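Local structure of probable N-acetyl-gamma-glutamyl-phosphate reductase, chloroplastic (Arabidopsis thaliana, 1XYG) at residues Arg116-Ala121 / Leu232-Gln237; Glu124-Gln129 / His224-Glu229; Asn339-Leu344 / Glu348-Leu353; Ala85-Leu90 / Gly334-Asn339. The protein probably catalyses the NADPH-dependent reduction of N-acetylglutamyl 5-phosphate to N-acetylglutamate 5-semialdehyde, a step of arginine biosynthesis in the chloroplast. All coordinates share one frame; numbering follows the deposited sequence.

How the interactions relate
Interactions 1 and 2 hold the same two elements, helix 120-127 with the loop leading into it and helix 224-236, and so join the NAD-binding part of the chain to the part assigned to dimerisation. Interaction 2 is their buried, largely apolar contact of tryptophan with proline and valine; interaction 1, about 11 Å away between centres, is a salt bridge on the surface. Interactions 3 and 4 share helix 329-343 and Asn339. In interaction 4 the helix packs on the core of the nucleotide-binding sheet through a phenylalanine, whereas in interaction 3 its last turns bind the following loop with amide hydrogen bonds, partly buried. Interactions 2 and 3 lie on opposite sides of the chain's centre.

Interaction 1: residues Arg116-Ala121 / Leu232-Gln237; sequences RLRNIA and LSDVAQ
Arg118 NH2 meets Asp234 OD1 at 3.1 Å, and this salt bridge is the whole of the direct contact between the two segments. The two side chains reach toward each other across a gap of 11.3 Å between Arg118 CA and Asp234 CA, which takes the length of an arginine to span. The arginine chain is extended at first and then bends at chi3 (-50°), bringing the guanidinium round toward the acid. The charged groups do not meet in one plane: guanidinium and carboxylate are turned 52° apart. While OD1 approaches NH2, Asp234 OD2 lies over a guanidinium face near its rim, 3.7 Å from Arg118 NH1, so the pair lacks the flat, two-pronged fit of an ideal Arg-Asp bridge. Nearby, the side chain of Gln230 binds the backbone N of Arg118 and the backbone O of Arg116, tying this loop to helix 224-236 by two hydrogen bonds. Arg118 immediately precedes Asn119, the N-cap of helix 120-127, and Asp234 lies in the last turn of helix 224-236. With both partners exposed to solvent, water is likely to screen the attraction, and the single close oxygen-nitrogen approach between tilted groups is consistent with a weakly directed bridge.

Interaction 2: residues Glu124-Gln129 / His224-Glu229; sequences EEWYGQ and HVPEIE
Trp126, near the end of helix 120-127, and Pro226, in the first turn of helix 224-236, bring their backbones closest, with 7.8 Å between the two CA atoms. Indole and proline ring share the space between them. With CG of Trp126 anti to its carbonyl carbon (chi1 -75°), the indole is laid against the proline. Pro226 CG stands over the face of the five-membered ring, 3.5 Å from its centroid and only 7° off the ring normal, a clear CH-pi contact. Pro226 CD continues the cover toward the ring fusion, 3.6 Å from Trp126 CE2. At the far end of the six-membered ring, Trp126 CH2 meets Val225 CB at 3.8 Å. Proline suits this place twice over: its ring offers a compact set of C-H groups to the indole, and near a helix start its missing N-H costs little. Loss of the indole to a serine at Trp126 would probably strip the aromatic face from Pro226 and leave Arg221 without its cation-pi partner. Beside this apolar patch a water bridges the side chains, accepting from Tyr127 OH at 2.8 Å and donating to Glu227 OE1 at 3.3 Å; Glu227 also forms a salt bridge with Arg116. Around the contact, Arg314 of the second subunit packs on Trp126 and Val225, and Phe244 of strand 243-249 lies against Val225 from within the mixed sheet.

Interaction 3: residues Asn339-Leu344 / Glu348-Leu353; sequences NLNIML and ETTGLL
Asn341 leaves the helix toward Glu348, its CB 3.9 Å from Glu348 O. Its CG lies beside the backbone N (chi1 -84°), which carries the amide in among the carbonyls of the loop. There OD1 faces Thr350 CB at 3.9 Å and receives a hydrogen bond from His39 NE2. At the tip, ND2 gives two hydrogen bonds, to Glu348 O at 3.0 Å and to Thr350 O at 2.9 Å. They differ in direction: the donor meets Thr350 O in the carbonyl plane, on a lone pair, but stands above the carbonyl plane of Glu348, 57° out of it. The loop so held contains a type II beta turn from Thr349 to Leu352, with Gly351 supplying the positive phi that its third position needs. Asparagine suits the site because one short amide can donate twice to the loop and still accept with its oxygen. One residue further along the helix, Ile342 CG2 lies along the extended side chain of Glu348, from CB at 3.6 Å to OE1 at 3.5 Å, the two side chains running side by side in the same direction. The carboxylate oxygens find their polar partners elsewhere, OE2 taking a hydrogen bond from Gln338 NE2 and OE1 forming a salt bridge with Arg149.

Interaction 4: residues Ala85-Leu90 / Gly334-Asn339; sequences AVFCCL and GQALQN
Phe87 points toward helix 329-343 and turns its ring edge to Ala336 O, while Leu337 comes in at a slant. Its CG stands anti to the carbonyl carbon (chi1 -81°), which sends the ring to the helix. Ring atom CE1 comes 3.4 Å from Ala336 O, which lies in the ring plane, so that the slightly positive C-H rim faces the carbonyl's negative end, probably a mild attraction. The same CE1 touches Ala336 CB at 3.8 Å; a methyl group this small lets the ring come right up to the helix backbone. At the tip of the ring, next to CE1, CZ rests 3.8 Å from Leu337 CA and 3.9 Å from Leu337 CD1. Leucine suits this place because its branch reaches both the phenylalanine and Leu35 and Leu36 of helix 27-37. Replacing Phe87 with an alanine is likely to open a gap between sheet and helix, with Ala336 and Leu337 losing their partner. Ile19 and Leu21 on the adjacent strand and Ile32 on helix 27-37 also pack on Phe87. The arrangement is that of a Rossmann-type nucleotide-binding domain, a parallel sheet layered with helices, here covered in part by a helix from near the end of the chain that returns to it, as in the semialdehyde dehydrogenase family.

Interaction 1: residues Arg116-Ala121 / Leu232-Gln237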
loop_
_atom_site.group_PDB
_atom_site.type_symbol
_atom_site.label_atom_id
_atom_site.label_comp_id
_atom_site.label_asym_id
_atom_site.label_seq_id
_atom_site.Cartn_x
_atom_site.Cartn_y
_atom_site.Cartn_z
ATOM N N ARG A 116 11.878 19.530 -25.568
ATOM C CA ARG A 116 11.247 20.522 -24.701
ATOM C C ARG A 116 12.066 21.805 -24.542
ATOM O O ARG A 116 11.514 22.903 -24.547
ATOM C CB ARG A 116 10.973 19.921 -23.316
ATOM C CG ARG A 116 10.024 18.709 -23.307
ATOM C CD ARG A 116 9.791 18.188 -21.877
ATOM N NE ARG A 116 9.135 16.882 -21.875
ATOM C CZ ARG A 116 9.231 16.001 -20.884
ATOM N NH1 ARG A 116 9.953 16.289 -19.805
ATOM N NH2 ARG A 116 8.638 14.821 -20.986
ATOM N N LEU A 117 13.378 21.672 -24.401
ATOM C CA LEU A 117 14.230 22.842 -24.218
ATOM C C LEU A 117 14.603 23.499 -25.552
ATOM O O LEU A 117 15.085 22.828 -26.462
ATOM C CB LEU A 117 15.500 22.443 -23.461
ATOM C CG LEU A 117 15.299 21.860 -22.053
ATOM C CD1 LEU A 117 16.619 21.300 -21.573
ATOM C CD2 LEU A 117 14.803 22.915 -21.079
ATOM N N ARG A 118 14.376 24.804 -25.682
ATOM C CA ARG A 118 14.717 25.487 -26.933
ATOM C C ARG A 118 16.198 25.849 -26.995
ATOM O O ARG A 118 16.785 25.913 -28.070
ATOM C CB ARG A 118 13.885 26.754 -27.102
ATOM C CG ARG A 118 12.386 26.596 -26.910
ATOM C CD ARG A 118 11.735 27.965 -26.823
ATOM N NE ARG A 118 12.460 28.773 -25.854
ATOM C CZ ARG A 118 12.158 30.018 -25.507
ATOM N NH1 ARG A 118 11.121 30.646 -26.046
ATOM N NH2 ARG A 118 12.901 30.638 -24.604
ATOM N N ASN A 119 16.799 26.090 -25.837
ATOM C CA ASN A 119 18.213 26.426 -25.789
ATOM C C ASN A 119 19.058 25.162 -25.898
ATOM O O ASN A 119 19.071 24.340 -24.985
ATOM C CB ASN A 119 18.544 27.164 -24.496
ATOM C CG ASN A 119 19.951 27.671 -24.487
ATOM O OD1 ASN A 119 20.900 26.901 -24.649
ATOM N ND2 ASN A 119 20.105 28.974 -24.316
ATOM N N ILE A 120 19.765 25.027 -27.016
ATOM C CA ILE A 120 20.604 23.865 -27.290
ATOM C C ILE A 120 21.671 23.575 -26.234
ATOM O O ILE A 120 21.808 22.439 -25.773
ATOM C CB ILE A 120 21.265 24.025 -28.673
ATOM C CG1 ILE A 120 20.169 24.215 -29.727
ATOM C CG2 ILE A 120 22.124 22.814 -29.016
ATOM C CD1 ILE A 120 19.125 23.104 -29.747
ATOM N N ALA A 121 22.446 24.593 -25.873
ATOM C CA ALA A 121 23.499 24.442 -24.865
ATOM C C ALA A 121 22.883 23.940 -23.557
ATOM O O ALA A 121 23.476 23.144 -22.824
ATOM C CB ALA A 121 24.198 25.792 -24.618
ATOM N N LEU A 232 8.586 29.484 -16.959
ATOM C CA LEU A 232 8.390 30.622 -16.071
ATOM C C LEU A 232 9.156 31.850 -16.566
ATOM O O LEU A 232 8.653 32.970 -16.511
ATOM C CB LEU A 232 8.827 30.275 -14.647
ATOM C CG LEU A 232 8.146 29.063 -14.008
ATOM C CD1 LEU A 232 8.513 29.017 -12.527
ATOM C CD2 LEU A 232 6.630 29.140 -14.187
ATOM N N SER A 233 10.374 31.641 -17.051
ATOM C CA SER A 233 11.175 32.753 -17.551
ATOM C C SER A 233 10.495 33.441 -18.730
ATOM O O SER A 233 10.510 34.668 -18.832
ATOM C CB SER A 233 12.566 32.275 -17.979
ATOM O OG SER A 233 13.336 31.868 -16.864
ATOM N N ASP A 234 9.900 32.655 -19.623
ATOM C CA ASP A 234 9.229 33.226 -20.782
ATOM C C ASP A 234 8.103 34.167 -20.382
ATOM O O ASP A 234 7.919 35.214 -20.992
ATOM C CB ASP A 234 8.665 32.129 -21.686
ATOM C CG ASP A 234 9.751 31.311 -22.361
ATOM O OD1 ASP A 234 10.892 31.810 -22.506
ATOM O OD2 ASP A 234 9.456 30.167 -22.760
ATOM N N VAL A 235 7.357 33.795 -19.350
ATOM C CA VAL A 235 6.248 34.608 -18.888
ATOM C C VAL A 235 6.714 35.828 -18.090
ATOM O O VAL A 235 6.207 36.935 -18.279
ATOM C CB VAL A 235 5.288 33.757 -18.029
ATOM C CG1 VAL A 235 5.917 33.398 -16.715
ATOM C CG2 VAL A 235 4.033 34.485 -17.803
ATOM N N ALA A 236 7.677 35.624 -17.199
ATOM C CA ALA A 236 8.187 36.706 -16.373
ATOM C C ALA A 236 9.115 37.630 -17.148
ATOM O O ALA A 236 9.493 38.694 -16.653
ATOM C CB ALA A 236 8.917 36.135 -15.154
ATOM N N GLN A 237 9.481 37.218 -18.358
ATOM C CA GLN A 237 10.373 38.001 -19.209
ATOM C C GLN A 237 11.635 38.396 -18.459
ATOM O O GLN A 237 12.144 39.502 -18.575
ATOM C CB GLN A 237 9.657 39.247 -19.719
ATOM C CG GLN A 237 8.420 38.946 -20.528
ATOM C CD GLN A 237 7.780 40.191 -21.104
ATOM O OE1 GLN A 237 6.675 40.141 -21.645
ATOM N NE2 GLN A 237 8.473 41.317 -20.997
#

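Interaction 2: residues Glu124-Gln129 / His224-Glu229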
loop_
_atom_site.group_PDB
_atom_site.type_symbol
_atom_site.label_atom_id
_atom_site.label_comp_id
_atom_site.label_asym_id
_atom_site.label_seq_id
_atom_site.Cartn_x
_atom_site.Cartn_y
_atom_site.Cartn_z
ATOM N N GLU A 124 22.171 20.236 -23.697
ATOM C CA GLU A 124 23.415 19.496 -23.582
ATOM C C GLU A 124 23.951 19.406 -22.156
ATOM O O GLU A 124 24.379 18.338 -21.719
ATOM C CB GLU A 124 24.469 20.117 -24.495
ATOM C CG GLU A 124 25.429 19.100 -25.060
ATOM C CD GLU A 124 26.454 19.710 -25.988
ATOM O OE1 GLU A 124 26.064 20.396 -26.960
ATOM O OE2 GLU A 124 27.656 19.495 -25.745
ATOM N N GLU A 125 23.925 20.518 -21.428
ATOM C CA GLU A 125 24.428 20.512 -20.062
ATOM C C GLU A 125 23.554 19.663 -19.138
ATOM O O GLU A 125 24.062 18.990 -18.241
ATOM C CB GLU A 125 24.534 21.937 -19.505
ATOM C CG GLU A 125 23.223 22.577 -19.096
ATOM C CD GLU A 125 23.408 23.654 -18.031
ATOM O OE1 GLU A 125 23.830 23.310 -16.907
ATOM O OE2 GLU A 125 23.131 24.841 -18.311
ATOM N N TRP A 126 22.244 19.686 -19.357
ATOM C CA TRP A 126 21.337 18.916 -18.515
ATOM C C TRP A 126 21.111 17.465 -18.937
ATOM O O TRP A 126 20.745 16.622 -18.111
ATOM C CB TRP A 126 19.974 19.609 -18.415
ATOM C CG TRP A 126 19.964 20.798 -17.529
ATOM C CD1 TRP A 126 20.180 22.099 -17.889
ATOM C CD2 TRP A 126 19.768 20.800 -16.117
ATOM N NE1 TRP A 126 20.131 22.911 -16.783
ATOM C CE2 TRP A 126 19.877 22.139 -15.677
ATOM C CE3 TRP A 126 19.508 19.796 -15.170
ATOM C CZ2 TRP A 126 19.740 22.505 -14.337
ATOM C CZ3 TRP A 126 19.373 20.154 -13.837
ATOM C CH2 TRP A 126 19.488 21.502 -13.433
ATOM N N TYR A 127 21.317 17.162 -20.215
ATOM C CA TYR A 127 21.103 15.796 -20.689
ATOM C C TYR A 127 22.355 15.006 -21.069
ATOM O O TYR A 127 22.261 13.857 -21.486
ATOM C CB TYR A 127 20.082 15.806 -21.833
ATOM C CG TYR A 127 18.655 15.939 -21.341
ATOM C CD1 TYR A 127 17.945 14.819 -20.912
ATOM C CD2 TYR A 127 18.057 17.190 -21.193
ATOM C CE1 TYR A 127 16.684 14.935 -20.333
ATOM C CE2 TYR A 127 16.784 17.320 -20.611
ATOM C CZ TYR A 127 16.112 16.183 -20.177
ATOM O OH TYR A 127 14.902 16.280 -19.528
ATOM N N GLY A 128 23.517 15.635 -20.929
ATOM C CA GLY A 128 24.785 14.967 -21.190
ATOM C C GLY A 128 25.142 14.538 -22.602
ATOM O O GLY A 128 25.957 13.628 -22.799
ATOM N N GLN A 129 24.561 15.200 -23.593
ATOM C CA GLN A 129 24.881 14.887 -24.973
ATOM C C GLN A 129 24.403 15.984 -25.917
ATOM O O GLN A 129 23.462 16.723 -25.630
ATOM C CB GLN A 129 24.354 13.498 -25.368
ATOM C CG GLN A 129 22.965 13.353 -25.952
ATOM C CD GLN A 129 22.634 11.890 -26.243
ATOM O OE1 GLN A 129 23.509 11.110 -26.615
ATOM N NE2 GLN A 129 21.370 11.521 -26.088
ATOM N N HIS A 224 14.008 18.275 -14.726
ATOM C CA HIS A 224 12.822 19.088 -14.963
ATOM C C HIS A 224 13.072 20.556 -14.640
ATOM O O HIS A 224 12.324 21.427 -15.081
ATOM C CB HIS A 224 11.643 18.572 -14.139
ATOM C CG HIS A 224 10.999 17.349 -14.710
ATOM N ND1 HIS A 224 9.977 16.678 -14.073
ATOM C CD2 HIS A 224 11.228 16.677 -15.866
ATOM C CE1 HIS A 224 9.604 15.646 -14.810
ATOM N NE2 HIS A 224 10.347 15.624 -15.903
ATOM N N VAL A 225 14.135 20.834 -13.887
ATOM C CA VAL A 225 14.453 22.208 -13.512
ATOM C C VAL A 225 14.509 23.168 -14.703
ATOM O O VAL A 225 13.780 24.162 -14.735
ATOM C CB VAL A 225 15.790 22.291 -12.720
ATOM C CG1 VAL A 225 16.210 23.745 -12.543
ATOM C CG2 VAL A 225 15.624 21.653 -11.351
ATOM N N PRO A 226 15.369 22.889 -15.701
ATOM C CA PRO A 226 15.440 23.797 -16.852
ATOM C C PRO A 226 14.114 23.937 -17.597
ATOM O O PRO A 226 13.808 25.002 -18.139
ATOM C CB PRO A 226 16.550 23.188 -17.714
ATOM C CG PRO A 226 16.540 21.741 -17.326
ATOM C CD PRO A 226 16.336 21.787 -15.841
ATOM N N GLU A 227 13.327 22.865 -17.617
ATOM C CA GLU A 227 12.031 22.885 -18.291
ATOM C C GLU A 227 11.097 23.843 -17.541
ATOM O O GLU A 227 10.400 24.667 -18.138
ATOM C CB GLU A 227 11.421 21.480 -18.308
ATOM C CG GLU A 227 10.114 21.384 -19.086
ATOM C CD GLU A 227 9.529 19.991 -19.052
ATOM O OE1 GLU A 227 10.293 19.041 -18.792
ATOM O OE2 GLU A 227 8.316 19.843 -19.291
ATOM N N ILE A 228 11.105 23.725 -16.219
ATOM C CA ILE A 228 10.279 24.564 -15.366
ATOM C C ILE A 228 10.668 26.035 -15.510
ATOM O O ILE A 228 9.814 26.896 -15.722
ATOM C CB ILE A 228 10.438 24.164 -13.885
ATOM C CG1 ILE A 228 9.784 22.808 -13.629
ATOM C CG2 ILE A 228 9.848 25.246 -12.987
ATOM C CD1 ILE A 228 10.185 22.198 -12.311
ATOM N N GLU A 229 11.962 26.313 -15.391
ATOM C CA GLU A 229 12.457 27.680 -15.489
ATOM C C GLU A 229 12.232 28.304 -16.869
ATOM O O GLU A 229 11.975 29.505 -16.974
ATOM C CB GLU A 229 13.943 27.733 -15.108
ATOM C CG GLU A 229 14.236 27.174 -13.721
ATOM C CD GLU A 229 15.646 27.475 -13.250
ATOM O OE1 GLU A 229 16.529 27.664 -14.116
ATOM O OE2 GLU A 229 15.877 27.510 -12.016
HETATM O O HOH W 1 13.545 18.582 -18.843
#

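Interaction 3: residues Asn339-Leu344 / Glu348-Leu353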
loop_
_atom_site.group_PDB
_atom_site.type_symbol
_atom_site.label_atom_id
_atom_site.label_comp_id
_atom_site.label_asym_id
_atom_site.label_seq_id
_atom_site.Cartn_x
_atom_site.Cartn_y
_atom_site.Cartn_z
ATOM N N ASN A 339 -3.224 17.139 -26.928
ATOM C CA ASN A 339 -2.539 17.921 -27.955
ATOM C C ASN A 339 -2.805 17.387 -29.357
ATOM O O ASN A 339 -3.081 18.155 -30.278
ATOM C CB ASN A 339 -1.030 17.941 -27.707
ATOM C CG ASN A 339 -0.642 18.831 -26.552
ATOM O OD1 ASN A 339 -1.186 19.933 -26.390
ATOM N ND2 ASN A 339 0.318 18.372 -25.747
ATOM N N LEU A 340 -2.728 16.072 -29.526
ATOM C CA LEU A 340 -2.959 15.502 -30.844
ATOM C C LEU A 340 -4.380 15.782 -31.312
ATOM O O LEU A 340 -4.598 16.012 -32.498
ATOM C CB LEU A 340 -2.702 13.998 -30.857
ATOM C CG LEU A 340 -2.725 13.389 -32.269
ATOM C CD1 LEU A 340 -1.572 13.962 -33.095
ATOM C CD2 LEU A 340 -2.600 11.878 -32.197
ATOM N N ASN A 341 -5.342 15.762 -30.391
ATOM C CA ASN A 341 -6.723 16.034 -30.762
ATOM C C ASN A 341 -6.830 17.334 -31.546
ATOM O O ASN A 341 -7.284 17.332 -32.690
ATOM C CB ASN A 341 -7.637 16.100 -29.531
ATOM C CG ASN A 341 -8.111 14.712 -29.075
ATOM O OD1 ASN A 341 -8.263 13.793 -29.889
ATOM N ND2 ASN A 341 -8.364 14.565 -27.776
ATOM N N ILE A 342 -6.398 18.436 -30.940
ATOM C CA ILE A 342 -6.481 19.731 -31.598
ATOM C C ILE A 342 -5.550 19.867 -32.803
ATOM O O ILE A 342 -5.846 20.611 -33.740
ATOM C CB ILE A 342 -6.220 20.881 -30.597
ATOM C CG1 ILE A 342 -4.815 20.772 -30.001
ATOM C CG2 ILE A 342 -7.262 20.834 -29.477
ATOM C CD1 ILE A 342 -4.472 21.907 -29.055
ATOM N N MET A 343 -4.429 19.151 -32.790
ATOM C CA MET A 343 -3.491 19.202 -33.908
ATOM C C MET A 343 -4.138 18.615 -35.158
ATOM O O MET A 343 -3.829 19.021 -36.277
ATOM C CB MET A 343 -2.222 18.413 -33.578
ATOM C CG MET A 343 -1.295 19.109 -32.595
ATOM S SD MET A 343 -0.116 17.966 -31.851
ATOM C CE MET A 343 1.177 17.892 -33.126
ATOM N N LEU A 344 -5.031 17.648 -34.956
ATOM C CA LEU A 344 -5.734 16.996 -36.055
ATOM C C LEU A 344 -7.109 17.605 -36.325
ATOM O O LEU A 344 -7.861 17.101 -37.162
ATOM C CB LEU A 344 -5.876 15.494 -35.779
ATOM C CG LEU A 344 -4.559 14.708 -35.870
ATOM C CD1 LEU A 344 -4.756 13.219 -35.557
ATOM C CD2 LEU A 344 -4.010 14.884 -37.268
ATOM N N GLU A 348 -10.878 19.019 -28.440
ATOM C CA GLU A 348 -9.834 18.808 -27.450
ATOM C C GLU A 348 -10.082 17.703 -26.414
ATOM O O GLU A 348 -9.166 16.946 -26.075
ATOM C CB GLU A 348 -9.550 20.123 -26.734
ATOM C CG GLU A 348 -8.359 20.065 -25.840
ATOM C CD GLU A 348 -7.915 21.438 -25.440
ATOM O OE1 GLU A 348 -7.846 22.309 -26.332
ATOM O OE2 GLU A 348 -7.626 21.646 -24.243
ATOM N N THR A 349 -11.315 17.603 -25.925
ATOM C CA THR A 349 -11.660 16.613 -24.906
ATOM C C THR A 349 -12.000 15.232 -25.452
ATOM O O THR A 349 -12.329 14.317 -24.686
ATOM C CB THR A 349 -12.867 17.072 -24.075
ATOM O OG1 THR A 349 -14.017 17.129 -24.925
ATOM C CG2 THR A 349 -12.606 18.440 -23.444
ATOM N N THR A 350 -11.925 15.064 -26.766
ATOM C CA THR A 350 -12.258 13.773 -27.354
ATOM C C THR A 350 -11.486 12.611 -26.732
ATOM O O THR A 350 -10.250 12.603 -26.708
ATOM C CB THR A 350 -12.015 13.749 -28.878
ATOM O OG1 THR A 350 -12.877 14.695 -29.519
ATOM C CG2 THR A 350 -12.314 12.363 -29.429
ATOM N N GLY A 351 -12.233 11.628 -26.237
ATOM C CA GLY A 351 -11.632 10.459 -25.626
ATOM C C GLY A 351 -10.819 10.744 -24.373
ATOM O O GLY A 351 -9.957 9.948 -23.994
ATOM N N LEU A 352 -11.088 11.874 -23.721
ATOM C CA LEU A 352 -10.361 12.243 -22.511
ATOM C C LEU A 352 -11.286 12.606 -21.359
ATOM O O LEU A 352 -10.872 13.286 -20.428
ATOM C CB LEU A 352 -9.438 13.432 -22.791
ATOM C CG LEU A 352 -8.176 13.179 -23.618
ATOM C CD1 LEU A 352 -7.562 14.521 -24.009
ATOM C CD2 LEU A 352 -7.181 12.315 -22.811
ATOM N N LEU A 353 -12.531 12.151 -21.408
ATOM C CA LEU A 353 -13.467 12.478 -20.346
ATOM C C LEU A 353 -13.623 11.399 -19.273
ATOM O O LEU A 353 -14.610 11.396 -18.527
ATOM C CB LEU A 353 -14.828 12.831 -20.946
ATOM C CG LEU A 353 -14.812 14.071 -21.845
ATOM C CD1 LEU A 353 -16.218 14.371 -22.336
ATOM C CD2 LEU A 353 -14.253 15.263 -21.068
#

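Interaction 4: residues Ala85-Leu90 / Gly334-Asn339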
loop_
_atom_site.group_PDB
_atom_site.type_symbol
_atom_site.label_atom_id
_atom_site.label_comp_id
_atom_site.label_asym_id
_atom_site.label_seq_id
_atom_site.Cartn_x
_atom_site.Cartn_y
_atom_site.Cartn_z
ATOM N N ALA A 85 -0.631 9.986 -37.697
ATOM C CA ALA A 85 -0.008 10.715 -36.598
ATOM C C ALA A 85 0.767 9.726 -35.729
ATOM O O ALA A 85 0.483 8.528 -35.720
ATOM C CB ALA A 85 -1.067 11.443 -35.771
ATOM N N VAL A 86 1.742 10.237 -34.991
ATOM C CA VAL A 86 2.573 9.395 -34.145
ATOM C C VAL A 86 2.762 9.920 -32.726
ATOM O O VAL A 86 2.871 11.125 -32.506
ATOM C CB VAL A 86 3.975 9.219 -34.793
ATOM C CG1 VAL A 86 4.984 8.790 -33.753
ATOM C CG2 VAL A 86 3.915 8.199 -35.923
ATOM N N PHE A 87 2.788 8.995 -31.771
ATOM C CA PHE A 87 3.030 9.308 -30.368
ATOM C C PHE A 87 4.380 8.662 -30.088
ATOM O O PHE A 87 4.567 7.471 -30.340
ATOM C CB PHE A 87 1.982 8.662 -29.453
ATOM C CG PHE A 87 0.682 9.418 -29.368
ATOM C CD1 PHE A 87 0.635 10.688 -28.799
ATOM C CD2 PHE A 87 -0.499 8.849 -29.835
ATOM C CE1 PHE A 87 -0.575 11.384 -28.687
ATOM C CE2 PHE A 87 -1.719 9.533 -29.731
ATOM C CZ PHE A 87 -1.756 10.805 -29.155
ATOM N N CYS A 88 5.328 9.433 -29.581
ATOM C CA CYS A 88 6.631 8.864 -29.289
ATOM C C CYS A 88 6.878 8.742 -27.788
ATOM O O CYS A 88 6.866 9.736 -27.059
ATOM C CB CYS A 88 7.737 9.701 -29.932
ATOM S SG CYS A 88 9.381 9.072 -29.543
ATOM N N CYS A 89 7.101 7.514 -27.332
ATOM C CA CYS A 89 7.354 7.259 -25.918
ATOM C C CYS A 89 8.715 6.608 -25.684
ATOM O O CYS A 89 8.838 5.735 -24.833
ATOM C CB CYS A 89 6.254 6.363 -25.335
ATOM S SG CYS A 89 4.579 7.060 -25.386
ATOM N N LEU A 90 9.730 7.020 -26.436
ATOM C CA LEU A 90 11.072 6.461 -26.282
ATOM C C LEU A 90 11.818 7.243 -25.193
ATOM O O LEU A 90 11.336 8.276 -24.718
ATOM C CB LEU A 90 11.821 6.541 -27.616
ATOM C CG LEU A 90 11.156 5.687 -28.702
ATOM C CD1 LEU A 90 11.817 5.921 -30.050
ATOM C CD2 LEU A 90 11.250 4.225 -28.291
ATOM N N GLY A 334 -2.159 11.563 -21.270
ATOM C CA GLY A 334 -3.428 12.266 -21.392
ATOM C C GLY A 334 -3.230 13.596 -22.095
ATOM O O GLY A 334 -3.974 13.949 -23.009
ATOM N N GLN A 335 -2.218 14.345 -21.675
ATOM C CA GLN A 335 -1.941 15.629 -22.300
ATOM C C GLN A 335 -1.483 15.422 -23.744
ATOM O O GLN A 335 -1.810 16.216 -24.625
ATOM C CB GLN A 335 -0.867 16.384 -21.509
ATOM C CG GLN A 335 -0.530 17.747 -22.090
ATOM C CD GLN A 335 -0.135 18.740 -21.017
ATOM O OE1 GLN A 335 -0.818 19.746 -20.803
ATOM N NE2 GLN A 335 0.967 18.460 -20.328
ATOM N N ALA A 336 -0.728 14.351 -23.981
ATOM C CA ALA A 336 -0.244 14.044 -25.320
ATOM C C ALA A 336 -1.436 13.907 -26.272
ATOM O O ALA A 336 -1.434 14.458 -27.380
ATOM C CB ALA A 336 0.570 12.750 -25.301
ATOM N N LEU A 337 -2.453 13.170 -25.833
ATOM C CA LEU A 337 -3.645 12.966 -26.637
ATOM C C LEU A 337 -4.413 14.277 -26.756
ATOM O O LEU A 337 -4.970 14.585 -27.814
ATOM C CB LEU A 337 -4.535 11.893 -26.009
ATOM C CG LEU A 337 -5.846 11.595 -26.748
ATOM C CD1 LEU A 337 -5.560 11.217 -28.191
ATOM C CD2 LEU A 337 -6.585 10.473 -26.039
ATOM N N GLN A 338 -4.439 15.044 -25.669
ATOM C CA GLN A 338 -5.125 16.331 -25.659
ATOM C C GLN A 338 -4.541 17.196 -26.770
ATOM O O GLN A 338 -5.266 17.890 -27.475
ATOM C CB GLN A 338 -4.936 17.032 -24.310
ATOM C CG GLN A 338 -5.906 18.192 -24.057
ATOM C CD GLN A 338 -5.729 18.820 -22.681
ATOM O OE1 GLN A 338 -5.279 18.163 -21.741
ATOM N NE2 GLN A 338 -6.096 20.089 -22.555
ATOM N N ASN A 339 -3.224 17.139 -26.928
ATOM C CA ASN A 339 -2.539 17.921 -27.955
ATOM C C ASN A 339 -2.805 17.387 -29.357
ATOM O O ASN A 339 -3.081 18.155 -30.278
ATOM C CB ASN A 339 -1.030 17.941 -27.707
ATOM C CG ASN A 339 -0.642 18.831 -26.552
ATOM O OD1 ASN A 339 -1.186 19.933 -26.390
ATOM N ND2 ASN A 339 0.318 18.372 -25.747
#